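Local coordinates for ForH (Streptomyces kaniharaensis, PDB 6NKO), which probably takes part in formycin A biosynthesis and resembles the IMP cyclohydrolase part of PurH, though its exact reaction remains uncertain, at residues Leu41-Arg46 and Leu171-Gly176. Numbering follows the deposited sequence.
Sequences LRLGWR and LLEQGG
L43 presses its forked end against L172 and E173, joining the C-terminal ends of helices 33-42 and 165-174 in the α/β MGS-like fold. Helix 33-42 is the crossover of a beta-alpha-beta unit between parallel strands 22-26 and 46-49, and it closes with a Schellman motif at G44. The positive phi there (88°) suits glycine, and G44 N returns to L41 O at 3.1 Å.

L43, within this turn and immediately before G44, points at the neighbouring helix. With CG lying beside its own backbone N (chi1 -72°), CD1 rests 3.9 Å from L172 CB and also touches CG of E173. CD2 reaches that same E173 CG, at 4.0 Å, the two side chains crossing at nearly a right angle. A branched aliphatic residue can thus touch two successive helix residues at once. E173 suits the margin: its methylene packs on leucine while the extended chain carries the carboxylate toward R42. There OE1 lies near the guanidinium plane, at its edge, but 4.0 Å from R42 NH1, too far for a salt bridge; any attraction is probably modest.

Deeper in, L172 is buried, touching L40 as well as W45. Both its methyls converge on one corner of the indole, CZ2, while W45 NE1 hydrogen-bonds to G177 O. The L172 and W45 side chains cross at about a right angle, and CD1 of L172 lies oblique to the ring, 3.8 Å from W45 CZ2.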
ATOM      1  N   LEU A  41      -1.960  -2.974  15.428  1.00 46.73           N
ATOM      2  CA  LEU A  41      -1.218  -2.368  16.530  1.00 50.67           C
ATOM      3  C   LEU A  41      -1.337  -3.197  17.804  1.00 46.54           C
ATOM      4  O   LEU A  41      -0.361  -3.335  18.551  1.00 52.63           O
ATOM      5  CB  LEU A  41      -1.704  -0.939  16.765  1.00 39.89           C
ATOM      6  CG  LEU A  41      -1.283   0.088  15.711  1.00 47.63           C
ATOM      7  CD1 LEU A  41      -2.082   1.374  15.865  1.00 48.41           C
ATOM      8  CD2 LEU A  41       0.213   0.368  15.786  1.00 48.36           C
ATOM      9  N   ARG A  42      -2.521  -3.756  18.072  1.00 47.34           N
ATOM     10  CA  ARG A  42      -2.683  -4.626  19.233  1.00 60.60           C
ATOM     11  C   ARG A  42      -1.876  -5.912  19.104  1.00 57.98           C
ATOM     12  O   ARG A  42      -1.543  -6.526  20.124  1.00 61.81           O
ATOM     13  CB  ARG A  42      -4.161  -4.962  19.451  1.00 52.08           C
ATOM     14  CG  ARG A  42      -5.089  -3.760  19.404  1.00 69.52           C
ATOM     15  CD  ARG A  42      -6.445  -4.074  20.018  1.00 75.91           C
ATOM     16  NE  ARG A  42      -7.546  -3.634  19.165  1.00 81.92           N
ATOM     17  CZ  ARG A  42      -8.201  -4.427  18.322  1.00 77.77           C
ATOM     18  NH1 ARG A  42      -7.870  -5.707  18.217  1.00 65.05           N
ATOM     19  NH2 ARG A  42      -9.190  -3.942  17.583  1.00 88.74           N
ATOM     20  N   LEU A  43      -1.559  -6.332  17.880  1.00 51.64           N
ATOM     21  CA  LEU A  43      -0.730  -7.508  17.656  1.00 48.00           C
ATOM     22  C   LEU A  43       0.761  -7.204  17.744  1.00 42.68           C
ATOM     23  O   LEU A  43       1.574  -8.105  17.512  1.00 41.06           O
ATOM     24  CB  LEU A  43      -1.052  -8.122  16.292  1.00 44.01           C
ATOM     25  CG  LEU A  43      -2.400  -8.832  16.168  1.00 56.98           C
ATOM     26  CD1 LEU A  43      -2.609  -9.335  14.746  1.00 58.47           C
ATOM     27  CD2 LEU A  43      -2.498  -9.976  17.165  1.00 39.72           C
ATOM     28  N   GLY A  44       1.137  -5.970  18.074  1.00 39.37           N
ATOM     29  CA  GLY A  44       2.528  -5.589  18.167  1.00 42.75           C
ATOM     30  C   GLY A  44       3.144  -5.097  16.877  1.00 52.70           C
ATOM     31  O   GLY A  44       4.322  -4.713  16.881  1.00 43.23           O
ATOM     32  N   TRP A  45       2.393  -5.099  15.779  1.00 46.21           N
ATOM     33  CA  TRP A  45       2.916  -4.615  14.510  1.00 42.57           C
ATOM     34  C   TRP A  45       3.252  -3.132  14.599  1.00 41.11           C
ATOM     35  O   TRP A  45       2.695  -2.389  15.412  1.00 47.60           O
ATOM     36  CB  TRP A  45       1.898  -4.833  13.389  1.00 38.75           C
ATOM     37  CG  TRP A  45       1.815  -6.231  12.867  1.00 37.31           C
ATOM     38  CD1 TRP A  45       1.680  -7.376  13.596  1.00 41.67           C
ATOM     39  CD2 TRP A  45       1.841  -6.632  11.491  1.00 36.55           C
ATOM     40  NE1 TRP A  45       1.627  -8.465  12.760  1.00 41.73           N
ATOM     41  CE2 TRP A  45       1.725  -8.034  11.463  1.00 36.13           C
ATOM     42  CE3 TRP A  45       1.956  -5.939  10.281  1.00 44.51           C
ATOM     43  CZ2 TRP A  45       1.723  -8.759  10.272  1.00 47.87           C
ATOM     44  CZ3 TRP A  45       1.952  -6.661   9.099  1.00 39.10           C
ATOM     45  CH2 TRP A  45       1.835  -8.056   9.105  1.00 45.12           C
ATOM     46  N   ARG A  46       4.177  -2.703  13.750  1.00 44.39           N
ATOM     47  CA  ARG A  46       4.373  -1.288  13.489  1.00 38.47           C
ATOM     48  C   ARG A  46       3.531  -0.913  12.280  1.00 53.60           C
ATOM     49  O   ARG A  46       3.557  -1.607  11.260  1.00 45.01           O
ATOM     50  CB  ARG A  46       5.847  -0.970  13.246  1.00 42.54           C
ATOM     51  CG  ARG A  46       6.684  -0.951  14.515  1.00 47.95           C
ATOM     52  CD  ARG A  46       8.132  -0.629  14.207  1.00 37.71           C
ATOM     53  NE  ARG A  46       8.254   0.414  13.193  1.00 55.65           N
ATOM     54  CZ  ARG A  46       9.149   0.400  12.211  1.00 58.75           C
ATOM     55  NH1 ARG A  46      10.003  -0.610  12.105  1.00 59.20           N
ATOM     56  NH2 ARG A  46       9.191   1.394  11.333  1.00 52.41           N
ATOM     57  N   LEU A 171      -6.906 -13.964  10.423  1.00 55.48           N
ATOM     58  CA  LEU A 171      -5.855 -14.959  10.234  1.00 48.60           C
ATOM     59  C   LEU A 171      -4.622 -14.623  11.066  1.00 53.43           C
ATOM     60  O   LEU A 171      -4.070 -15.487  11.757  1.00 64.23           O
ATOM     61  CB  LEU A 171      -5.489 -15.060   8.754  1.00 51.67           C
ATOM     62  CG  LEU A 171      -6.353 -15.957   7.868  1.00 42.28           C
ATOM     63  CD1 LEU A 171      -6.107 -15.638   6.405  1.00 43.03           C
ATOM     64  CD2 LEU A 171      -6.069 -17.421   8.154  1.00 40.46           C
ATOM     65  N   LEU A 172      -4.176 -13.365  11.010  1.00 49.83           N
ATOM     66  CA  LEU A 172      -3.031 -12.952  11.814  1.00 65.02           C
ATOM     67  C   LEU A 172      -3.321 -13.075  13.305  1.00 70.87           C
ATOM     68  O   LEU A 172      -2.403 -13.315  14.098  1.00 58.12           O
ATOM     69  CB  LEU A 172      -2.634 -11.516  11.471  1.00 51.99           C
ATOM     70  CG  LEU A 172      -1.942 -11.285  10.124  1.00 64.48           C
ATOM     71  CD1 LEU A 172      -1.883  -9.800   9.804  1.00 48.54           C
ATOM     72  CD2 LEU A 172      -0.548 -11.892  10.115  1.00 52.94           C
ATOM     73  N   GLU A 173      -4.585 -12.923  13.703  1.00 65.63           N
ATOM     74  CA  GLU A 173      -4.930 -13.001  15.117  1.00 57.92           C
ATOM     75  C   GLU A 173      -4.926 -14.435  15.634  1.00 59.82           C
ATOM     76  O   GLU A 173      -4.579 -14.663  16.798  1.00 72.78           O
ATOM     77  CB  GLU A 173      -6.290 -12.344  15.362  1.00 52.47           C
ATOM     78  CG  GLU A 173      -6.186 -10.888  15.798  1.00 55.15           C
ATOM     79  CD  GLU A 173      -7.486 -10.123  15.630  1.00 57.57           C
ATOM     80  OE1 GLU A 173      -7.473  -8.885  15.808  1.00 58.01           O
ATOM     81  OE2 GLU A 173      -8.520 -10.753  15.322  1.00 58.76           O
ATOM     82  N   GLN A 174      -5.299 -15.412  14.800  1.00 67.95           N
ATOM     83  CA  GLN A 174      -5.196 -16.805  15.223  1.00 67.69           C
ATOM     84  C   GLN A 174      -3.744 -17.243  15.351  1.00 68.32           C
ATOM     85  O   GLN A 174      -3.417 -18.051  16.228  1.00 83.03           O
ATOM     86  CB  GLN A 174      -5.927 -17.734  14.248  1.00 73.27           C
ATOM     87  CG  GLN A 174      -7.138 -17.137  13.554  1.00 65.93           C
ATOM     88  CD  GLN A 174      -8.392 -17.174  14.404  1.00 84.87           C
ATOM     89  OE1 GLN A 174      -8.349 -17.524  15.583  1.00 87.89           O
ATOM     90  NE2 GLN A 174      -9.522 -16.809  13.807  1.00 77.51           N
ATOM     91  N   GLY A 175      -2.864 -16.726  14.496  1.00 66.33           N
ATOM     92  CA  GLY A 175      -1.476 -17.139  14.485  1.00 38.68           C
ATOM     93  C   GLY A 175      -0.537 -16.196  15.207  1.00 59.93           C
ATOM     94  O   GLY A 175       0.625 -16.047  14.814  1.00 62.92           O
ATOM     95  N   GLY A 176      -1.028 -15.550  16.262  1.00 55.24           N
ATOM     96  CA  GLY A 176      -0.182 -14.712  17.093  1.00 67.61           C
ATOM     97  C   GLY A 176       0.425 -13.515  16.398  1.00 70.33           C
ATOM     98  O   GLY A 176       1.469 -13.023  16.833  1.00 63.39           O
TER